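PDB 7LT2: cyclic GMP-AMP synthase-like receptor from Tribolium castaneum, which senses double-stranded RNA in the cytoplasm and, using magnesium or manganese, makes the cyclic dinucleotide 2',3'-cGAMP from ATP and GTP to trigger innate immune responses. Local coordinates for residues 52-57 with 243-248; 150-155 with 165-170. All coordinates share one frame; numbering follows the deposited sequence.

Interaction 1 of 2, residues 52-57 with 243-248; sequences RVFYGG and SFQEQE
Phe54 pushes its ring against the first turn of helix 245-251, overlapping the side chain of Gln245 and the backbone of Glu246. Its CE2 lies 3.6 Å from Gln245 CB, and its CE1 comes to 3.8 Å from Glu246 CA. Phe54 CB already heads for the helix, and a chi1 of 176°, with CG opposite the backbone N, carries the ring on to it. Glu246 then runs past the same ring the other way, bending at chi2 to carry its carboxylate to Arg52: Arg52 NH1 gives Glu246 OE1 a hydrogen bond of 3.2 Å within a salt bridge, nearly in the guanidinium plane and on the syn lone pair. A weak bond from NH2 goes to the same oxygen, but NH2 is also paired with Glu221. This is the nucleotidyltransferase fold: strand 50-56 runs beside strand 70-77, which bears Glu70 and Asp72, probably ligands of the catalytic magnesium, while 243-248 probably binds nucleotide. Beside Phe54, toward Gly57, Gln245 NE2 gives a short, straight bond to Ser243 OG (2.6 Å), almost in the amide plane. Gln245 OE1 lies 3.0 Å from water 1, which probably donates to it and accepts from Gly57 N at 2.9 Å.

Interaction 2 of 2, residues 150-155 with 165-170; sequences PWVNNA and TFHINW
The CA atoms of Val152 and His167 lie 8.4 Å apart, and the backbones come nearer at Ala155 and Asn169, where the CA atoms are 7.2 Å apart. No direct hydrogen bond joins the segments, because strand 156-161 comes between them: it pairs antiparallel with 151-152 on one flank and with 164-171 on the other. The three form an antiparallel beta meander at the far end of the mixed sheet of the nucleotidyltransferase domain, and what meets across the middle strand is mostly side chains. At one end Val152 sets its CG2 methyl over a face of the His167 imidazole in a CH-pi contact, 4.1 Å from the ring centroid and displaced toward NE2. That nitrogen is itself hydrogen-bonded to Glu158 of the middle strand, which helps to fix the ring's rotation. At the other end the indoles of Trp151 and Trp170 meet obliquely, their six-membered rings inclined at 50°. Trp170 CH2 lies over one face of Trp151, near the rim, 3.5 Å from Trp151 CZ2. With a chi1 of 70°, Trp170 CG sits in the cleft flanked by its own N and C, and the indole swings over to Trp151. Gln143 and Leu146 of helix 131-147 also touch the Trp170 side chain. Trp151 NE1 bonds to the carbonyl of Leu146, tying the edge strand to the same helix. Ala155, where the chain turns into strand 156-161, puts its methyl against Trp170, with Ala155 CB 3.7 Å from Trp170 CH2, while its CA lies over a face of Trp151. Water 2 lies over one face of the Trp170 indole, offset toward the rim. Asn169 OD1, which also bonds to Thr156, accepts a hydrogen bond from this water at 3.1 Å.

How the interactions relate
Both contacts reach the same mixed sheet, but their centres are about 28 Å apart and their nearest atoms about 13 Å, so they never touch. Interaction 1 is partly buried near the centre of the molecule, where a strand faces a helix start beside the probable nucleotide and metal site. Interaction 2 is a surface contact at the sheet's far end, between strands flanking a third, and its segments are close in sequence, whereas those of interaction 1 are 186 residues apart. The chemistry follows: 52-57 with 243-248 combines a phenyl ring with a salt bridge and a held amide, whereas 150-155 with 165-170 relies on aromatic and methyl packing, with no direct hydrogen bond across it.

Interaction 1 of 2, residues 52-57 with 243-248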
ATOM      1  N   ARG A  52     -14.818  -6.228   4.924  1.00 18.34           N
ATOM      2  CA  ARG A  52     -14.668  -4.963   4.209  1.00 15.93           C
ATOM      3  C   ARG A  52     -13.371  -5.025   3.415  1.00 15.53           C
ATOM      4  O   ARG A  52     -12.600  -5.983   3.524  1.00 15.44           O
ATOM      5  CB  ARG A  52     -14.662  -3.778   5.175  1.00 19.76           C
ATOM      6  CG  ARG A  52     -13.464  -3.755   6.117  1.00 18.63           C
ATOM      7  CD  ARG A  52     -13.595  -2.658   7.155  1.00 25.13           C
ATOM      8  NE  ARG A  52     -12.623  -2.783   8.234  1.00 22.02           N
ATOM      9  CZ  ARG A  52     -11.469  -2.132   8.281  1.00 24.82           C
ATOM     10  NH1 ARG A  52     -11.087  -1.330   7.302  1.00 25.97           N
ATOM     11  NH2 ARG A  52     -10.679  -2.289   9.338  1.00 25.00           N
ATOM     12  N   VAL A  53     -13.128  -3.986   2.620  1.00 18.66           N
ATOM     13  CA  VAL A  53     -11.883  -3.850   1.876  1.00 16.21           C
ATOM     14  C   VAL A  53     -11.146  -2.612   2.370  1.00 14.63           C
ATOM     15  O   VAL A  53     -11.748  -1.657   2.876  1.00 16.94           O
ATOM     16  CB  VAL A  53     -12.103  -3.775   0.346  1.00 16.45           C
ATOM     17  CG1 VAL A  53     -12.819  -5.021  -0.164  1.00 16.63           C
ATOM     18  CG2 VAL A  53     -12.871  -2.501  -0.050  1.00 17.90           C
ATOM     19  N   PHE A  54      -9.823  -2.647   2.227  1.00 14.50           N
ATOM     20  CA  PHE A  54      -8.964  -1.495   2.452  1.00 17.10           C
ATOM     21  C   PHE A  54      -8.184  -1.255   1.171  1.00 17.00           C
ATOM     22  O   PHE A  54      -7.643  -2.199   0.588  1.00 16.68           O
ATOM     23  CB  PHE A  54      -8.011  -1.726   3.631  1.00 15.24           C
ATOM     24  CG  PHE A  54      -7.028  -0.611   3.845  1.00 18.74           C
ATOM     25  CD1 PHE A  54      -7.398   0.536   4.540  1.00 21.28           C
ATOM     26  CD2 PHE A  54      -5.739  -0.700   3.343  1.00 19.86           C
ATOM     27  CE1 PHE A  54      -6.494   1.568   4.736  1.00 19.76           C
ATOM     28  CE2 PHE A  54      -4.831   0.332   3.535  1.00 20.10           C
ATOM     29  CZ  PHE A  54      -5.215   1.465   4.235  1.00 16.90           C
ATOM     30  N   TYR A  55      -8.137  -0.001   0.724  1.00 15.75           N
ATOM     31  CA  TYR A  55      -7.431   0.345  -0.505  1.00 16.79           C
ATOM     32  C   TYR A  55      -6.012   0.758  -0.125  1.00 14.62           C
ATOM     33  O   TYR A  55      -5.810   1.805   0.493  1.00 15.67           O
ATOM     34  CB  TYR A  55      -8.164   1.454  -1.257  1.00 16.62           C
ATOM     35  CG  TYR A  55      -9.636   1.173  -1.495  1.00 16.50           C
ATOM     36  CD1 TYR A  55     -10.044   0.180  -2.376  1.00 18.45           C
ATOM     37  CD2 TYR A  55     -10.615   1.913  -0.849  1.00 18.70           C
ATOM     38  CE1 TYR A  55     -11.400  -0.076  -2.599  1.00 18.44           C
ATOM     39  CE2 TYR A  55     -11.963   1.672  -1.064  1.00 21.28           C
ATOM     40  CZ  TYR A  55     -12.354   0.673  -1.935  1.00 19.31           C
ATOM     41  OH  TYR A  55     -13.698   0.436  -2.143  1.00 20.08           O
ATOM     42  N   GLY A  56      -5.037  -0.081  -0.464  1.00 15.80           N
ATOM     43  CA  GLY A  56      -3.673   0.085  -0.000  1.00 16.66           C
ATOM     44  C   GLY A  56      -2.766   0.607  -1.098  1.00 17.15           C
ATOM     45  O   GLY A  56      -2.969   0.318  -2.277  1.00 18.38           O
ATOM     46  N   GLY A  57      -1.759   1.374  -0.703  1.00 16.47           N
ATOM     47  CA  GLY A  57      -0.711   1.792  -1.618  1.00 15.56           C
ATOM     48  C   GLY A  57      -0.545   3.301  -1.638  1.00 19.08           C
ATOM     49  O   GLY A  57      -1.295   4.052  -1.029  1.00 17.45           O
ATOM     50  N   SER A 243      -0.204  -5.277   8.786  1.00 24.55           N
ATOM     51  CA  SER A 243      -0.515  -4.035   8.095  1.00 23.09           C
ATOM     52  C   SER A 243      -1.134  -3.064   9.090  1.00 22.57           C
ATOM     53  O   SER A 243      -2.231  -3.301   9.609  1.00 19.83           O
ATOM     54  CB  SER A 243      -1.443  -4.259   6.909  1.00 25.68           C
ATOM     55  OG  SER A 243      -1.775  -3.007   6.325  1.00 31.37           O
ATOM     56  N   PHE A 244      -0.413  -1.980   9.361  1.00 20.29           N
ATOM     57  CA  PHE A 244      -0.927  -0.843  10.106  1.00 21.27           C
ATOM     58  C   PHE A 244      -1.155   0.347   9.178  1.00 23.23           C
ATOM     59  O   PHE A 244      -1.074   1.505   9.599  1.00 19.84           O
ATOM     60  CB  PHE A 244       0.027  -0.493  11.248  1.00 22.31           C
ATOM     61  CG  PHE A 244       0.270  -1.639  12.203  1.00 21.13           C
ATOM     62  CD1 PHE A 244      -0.759  -2.121  12.997  1.00 23.73           C
ATOM     63  CD2 PHE A 244       1.517  -2.236  12.299  1.00 25.90           C
ATOM     64  CE1 PHE A 244      -0.550  -3.179  13.875  1.00 26.86           C
ATOM     65  CE2 PHE A 244       1.739  -3.290  13.176  1.00 22.93           C
ATOM     66  CZ  PHE A 244       0.700  -3.762  13.966  1.00 23.91           C
ATOM     67  N   GLN A 245      -1.447   0.055   7.904  1.00 19.54           N
ATOM     68  CA  GLN A 245      -1.600   1.103   6.897  1.00 21.95           C
ATOM     69  C   GLN A 245      -2.789   2.010   7.180  1.00 18.40           C
ATOM     70  O   GLN A 245      -2.779   3.178   6.779  1.00 19.82           O
ATOM     71  CB  GLN A 245      -1.767   0.491   5.508  1.00 23.25           C
ATOM     72  CG  GLN A 245      -0.585  -0.305   5.001  1.00 30.60           C
ATOM     73  CD  GLN A 245      -0.923  -1.024   3.710  1.00 39.94           C
ATOM     74  OE1 GLN A 245      -0.749  -0.476   2.620  1.00 37.19           O
ATOM     75  NE2 GLN A 245      -1.431  -2.252   3.827  1.00 37.04           N
ATOM     76  N   GLU A 246      -3.836   1.494   7.827  1.00 19.84           N
ATOM     77  CA  GLU A 246      -4.962   2.365   8.143  1.00 18.97           C
ATOM     78  C   GLU A 246      -4.553   3.429   9.152  1.00 18.68           C
ATOM     79  O   GLU A 246      -4.940   4.597   9.023  1.00 17.91           O
ATOM     80  CB  GLU A 246      -6.146   1.545   8.660  1.00 22.74           C
ATOM     81  CG  GLU A 246      -7.469   2.310   8.593  1.00 32.44           C
ATOM     82  CD  GLU A 246      -8.649   1.419   8.248  1.00 40.59           C
ATOM     83  OE1 GLU A 246      -8.563   0.198   8.483  1.00 35.66           O
ATOM     84  OE2 GLU A 246      -9.660   1.945   7.737  1.00 50.92           O
ATOM     85  N   GLN A 247      -3.736   3.052  10.139  1.00 18.72           N
ATOM     86  CA  GLN A 247      -3.236   4.018  11.113  1.00 17.76           C
ATOM     87  C   GLN A 247      -2.191   4.946  10.498  1.00 19.48           C
ATOM     88  O   GLN A 247      -2.170   6.144  10.801  1.00 17.24           O
ATOM     89  CB  GLN A 247      -2.653   3.285  12.320  1.00 17.50           C
ATOM     90  CG  GLN A 247      -3.706   2.603  13.192  1.00 17.90           C
ATOM     91  CD  GLN A 247      -4.153   1.257  12.648  1.00 20.92           C
ATOM     92  OE1 GLN A 247      -3.496   0.668  11.783  1.00 19.03           O
ATOM     93  NE2 GLN A 247      -5.274   0.760  13.158  1.00 20.26           N
ATOM     94  N   GLU A 248      -1.311   4.409   9.645  1.00 17.07           N
ATOM     95  CA  GLU A 248      -0.328   5.256   8.969  1.00 14.78           C
ATOM     96  C   GLU A 248      -1.006   6.336   8.136  1.00 18.46           C
ATOM     97  O   GLU A 248      -0.522   7.474   8.064  1.00 16.52           O
ATOM     98  CB  GLU A 248       0.587   4.405   8.082  1.00 17.05           C
ATOM     99  CG  GLU A 248       1.549   3.515   8.846  1.00 18.49           C
ATOM    100  CD  GLU A 248       2.310   2.554   7.946  1.00 19.93           C
ATOM    101  OE1 GLU A 248       2.260   2.716   6.709  1.00 22.78           O
ATOM    102  OE2 GLU A 248       2.972   1.641   8.479  1.00 22.10           O
TER
HETATM  103  O   HOH W   1      -1.273   2.378   2.007  1.00 22.57           O

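Interaction 2 of 2, residues 150-155 with 165-170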
ATOM      1  N   PRO A 150     -19.323 -11.853 -18.165  1.00 25.21           N
ATOM      2  CA  PRO A 150     -19.315 -11.795 -19.632  1.00 29.66           C
ATOM      3  C   PRO A 150     -17.912 -11.506 -20.139  1.00 28.01           C
ATOM      4  O   PRO A 150     -17.235 -10.603 -19.642  1.00 25.93           O
ATOM      5  CB  PRO A 150     -20.273 -10.639 -19.955  1.00 25.03           C
ATOM      6  CG  PRO A 150     -21.021 -10.365 -18.699  1.00 31.73           C
ATOM      7  CD  PRO A 150     -20.126 -10.773 -17.572  1.00 25.86           C
ATOM      8  N   TRP A 151     -17.474 -12.280 -21.125  1.00 26.32           N
ATOM      9  CA  TRP A 151     -16.184 -12.060 -21.759  1.00 27.97           C
ATOM     10  C   TRP A 151     -16.383 -11.486 -23.153  1.00 30.05           C
ATOM     11  O   TRP A 151     -17.260 -11.929 -23.901  1.00 28.86           O
ATOM     12  CB  TRP A 151     -15.365 -13.351 -21.854  1.00 28.59           C
ATOM     13  CG  TRP A 151     -14.895 -13.909 -20.536  1.00 26.02           C
ATOM     14  CD1 TRP A 151     -15.224 -13.467 -19.288  1.00 27.16           C
ATOM     15  CD2 TRP A 151     -14.009 -15.020 -20.349  1.00 27.71           C
ATOM     16  NE1 TRP A 151     -14.599 -14.240 -18.332  1.00 25.58           N
ATOM     17  CE2 TRP A 151     -13.848 -15.199 -18.959  1.00 28.89           C
ATOM     18  CE3 TRP A 151     -13.341 -15.884 -21.222  1.00 27.06           C
ATOM     19  CZ2 TRP A 151     -13.042 -16.206 -18.423  1.00 29.98           C
ATOM     20  CZ3 TRP A 151     -12.542 -16.885 -20.689  1.00 32.04           C
ATOM     21  CH2 TRP A 151     -12.400 -17.037 -19.301  1.00 26.82           C
ATOM     22  N   VAL A 152     -15.570 -10.491 -23.489  1.00 28.99           N
ATOM     23  CA  VAL A 152     -15.471  -9.977 -24.844  1.00 39.31           C
ATOM     24  C   VAL A 152     -14.040 -10.196 -25.312  1.00 39.55           C
ATOM     25  O   VAL A 152     -13.137 -10.461 -24.515  1.00 40.16           O
ATOM     26  CB  VAL A 152     -15.861  -8.486 -24.940  1.00 34.61           C
ATOM     27  CG1 VAL A 152     -17.283  -8.276 -24.454  1.00 36.72           C
ATOM     28  CG2 VAL A 152     -14.888  -7.628 -24.144  1.00 30.40           C
ATOM     29  N   ASN A 153     -13.845 -10.099 -26.623  1.00 47.16           N
ATOM     30  CA  ASN A 153     -12.511 -10.174 -27.237  1.00 56.05           C
ATOM     31  C   ASN A 153     -11.867 -11.488 -26.800  1.00 52.10           C
ATOM     32  O   ASN A 153     -12.480 -12.552 -26.980  1.00 57.92           O
ATOM     33  CB  ASN A 153     -11.742  -8.904 -26.884  1.00 55.34           C
ATOM     34  CG  ASN A 153     -10.536  -8.685 -27.775  1.00 64.68           C
ATOM     35  OD1 ASN A 153      -9.685  -9.566 -27.920  1.00 64.96           O
ATOM     36  ND2 ASN A 153     -10.460  -7.508 -28.388  1.00 66.15           N
ATOM     37  N   ASN A 154     -10.668 -11.475 -26.221  1.00 50.42           N
ATOM     38  CA  ASN A 154      -9.987 -12.692 -25.782  1.00 52.17           C
ATOM     39  C   ASN A 154      -9.862 -12.660 -24.263  1.00 51.83           C
ATOM     40  O   ASN A 154      -8.948 -12.032 -23.720  1.00 52.37           O
ATOM     41  CB  ASN A 154      -8.617 -12.822 -26.441  1.00 57.40           C
ATOM     42  CG  ASN A 154      -7.919 -14.116 -26.072  1.00 55.97           C
ATOM     43  OD1 ASN A 154      -8.528 -15.184 -26.084  1.00 62.87           O
ATOM     44  ND2 ASN A 154      -6.640 -14.023 -25.725  1.00 54.62           N
ATOM     45  N   ALA A 155     -10.784 -13.344 -23.582  1.00 41.47           N
ATOM     46  CA  ALA A 155     -10.752 -13.488 -22.126  1.00 39.13           C
ATOM     47  C   ALA A 155     -10.697 -12.130 -21.431  1.00 35.12           C
ATOM     48  O   ALA A 155      -9.978 -11.940 -20.450  1.00 39.92           O
ATOM     49  CB  ALA A 155      -9.587 -14.372 -21.682  1.00 41.89           C
ATOM     50  N   THR A 165     -19.050   1.409 -19.029  1.00 20.82           N
ATOM     51  CA  THR A 165     -18.649   0.038 -19.307  1.00 21.44           C
ATOM     52  C   THR A 165     -17.137  -0.078 -19.198  1.00 21.68           C
ATOM     53  O   THR A 165     -16.403   0.809 -19.648  1.00 19.69           O
ATOM     54  CB  THR A 165     -19.112  -0.390 -20.700  1.00 22.69           C
ATOM     55  OG1 THR A 165     -20.536  -0.252 -20.785  1.00 28.97           O
ATOM     56  CG2 THR A 165     -18.732  -1.842 -20.978  1.00 22.88           C
ATOM     57  N   PHE A 166     -16.675  -1.169 -18.597  1.00 20.82           N
ATOM     58  CA  PHE A 166     -15.261  -1.331 -18.313  1.00 22.49           C
ATOM     59  C   PHE A 166     -14.818  -2.738 -18.673  1.00 20.67           C
ATOM     60  O   PHE A 166     -15.619  -3.676 -18.699  1.00 22.24           O
ATOM     61  CB  PHE A 166     -14.972  -1.001 -16.845  1.00 19.54           C
ATOM     62  CG  PHE A 166     -15.354   0.401 -16.497  1.00 19.67           C
ATOM     63  CD1 PHE A 166     -14.486   1.448 -16.761  1.00 20.31           C
ATOM     64  CD2 PHE A 166     -16.616   0.686 -16.004  1.00 18.82           C
ATOM     65  CE1 PHE A 166     -14.856   2.749 -16.496  1.00 19.57           C
ATOM     66  CE2 PHE A 166     -16.987   1.983 -15.731  1.00 19.90           C
ATOM     67  CZ  PHE A 166     -16.108   3.015 -15.977  1.00 20.65           C
ATOM     68  N   HIS A 167     -13.532  -2.857 -18.981  1.00 21.86           N
ATOM     69  CA  HIS A 167     -12.916  -4.112 -19.373  1.00 21.68           C
ATOM     70  C   HIS A 167     -11.927  -4.539 -18.303  1.00 20.59           C
ATOM     71  O   HIS A 167     -11.145  -3.722 -17.804  1.00 25.31           O
ATOM     72  CB  HIS A 167     -12.205  -3.979 -20.722  1.00 23.41           C
ATOM     73  CG  HIS A 167     -13.134  -3.937 -21.893  1.00 27.01           C
ATOM     74  ND1 HIS A 167     -12.701  -3.695 -23.181  1.00 27.00           N
ATOM     75  CD2 HIS A 167     -14.474  -4.111 -21.973  1.00 24.60           C
ATOM     76  CE1 HIS A 167     -13.736  -3.720 -24.001  1.00 32.68           C
ATOM     77  NE2 HIS A 167     -14.823  -3.971 -23.294  1.00 30.82           N
ATOM     78  N   ILE A 168     -11.962  -5.818 -17.948  1.00 20.47           N
ATOM     79  CA  ILE A 168     -11.075  -6.368 -16.933  1.00 23.58           C
ATOM     80  C   ILE A 168     -10.267  -7.491 -17.563  1.00 23.92           C
ATOM     81  O   ILE A 168     -10.831  -8.477 -18.057  1.00 26.20           O
ATOM     82  CB  ILE A 168     -11.844  -6.868 -15.701  1.00 24.25           C
ATOM     83  CG1 ILE A 168     -12.488  -5.695 -14.963  1.00 26.51           C
ATOM     84  CG2 ILE A 168     -10.911  -7.608 -14.763  1.00 24.50           C
ATOM     85  CD1 ILE A 168     -13.186  -6.113 -13.696  1.00 36.70           C
ATOM     86  N   ASN A 169      -8.951  -7.330 -17.558  1.00 22.31           N
ATOM     87  CA  ASN A 169      -8.015  -8.380 -17.911  1.00 21.14           C
ATOM     88  C   ASN A 169      -7.336  -8.865 -16.637  1.00 19.97           C
ATOM     89  O   ASN A 169      -7.344  -8.178 -15.613  1.00 21.85           O
ATOM     90  CB  ASN A 169      -6.992  -7.871 -18.932  1.00 22.96           C
ATOM     91  CG  ASN A 169      -7.634  -7.508 -20.261  1.00 29.93           C
ATOM     92  OD1 ASN A 169      -8.010  -8.387 -21.039  1.00 31.83           O
ATOM     93  ND2 ASN A 169      -7.762  -6.214 -20.527  1.00 30.38           N
ATOM     94  N   TRP A 170      -6.772 -10.069 -16.680  1.00 20.12           N
ATOM     95  CA  TRP A 170      -6.219 -10.613 -15.449  1.00 18.63           C
ATOM     96  C   TRP A 170      -5.021 -11.500 -15.741  1.00 23.19           C
ATOM     97  O   TRP A 170      -4.871 -12.052 -16.838  1.00 25.20           O
ATOM     98  CB  TRP A 170      -7.252 -11.415 -14.657  1.00 23.28           C
ATOM     99  CG  TRP A 170      -7.591 -12.678 -15.323  1.00 29.37           C
ATOM    100  CD1 TRP A 170      -6.951 -13.881 -15.191  1.00 29.17           C
ATOM    101  CD2 TRP A 170      -8.635 -12.879 -16.266  1.00 27.96           C
ATOM    102  NE1 TRP A 170      -7.547 -14.822 -15.990  1.00 36.50           N
ATOM    103  CE2 TRP A 170      -8.586 -14.232 -16.661  1.00 27.96           C
ATOM    104  CE3 TRP A 170      -9.617 -12.051 -16.811  1.00 23.55           C
ATOM    105  CZ2 TRP A 170      -9.483 -14.775 -17.574  1.00 36.54           C
ATOM    106  CZ3 TRP A 170     -10.508 -12.593 -17.710  1.00 34.04           C
ATOM    107  CH2 TRP A 170     -10.433 -13.940 -18.089  1.00 38.83           C
TER
HETATM  108  O   HOH W   2      -7.795 -11.178 -19.717  1.00 34.81           O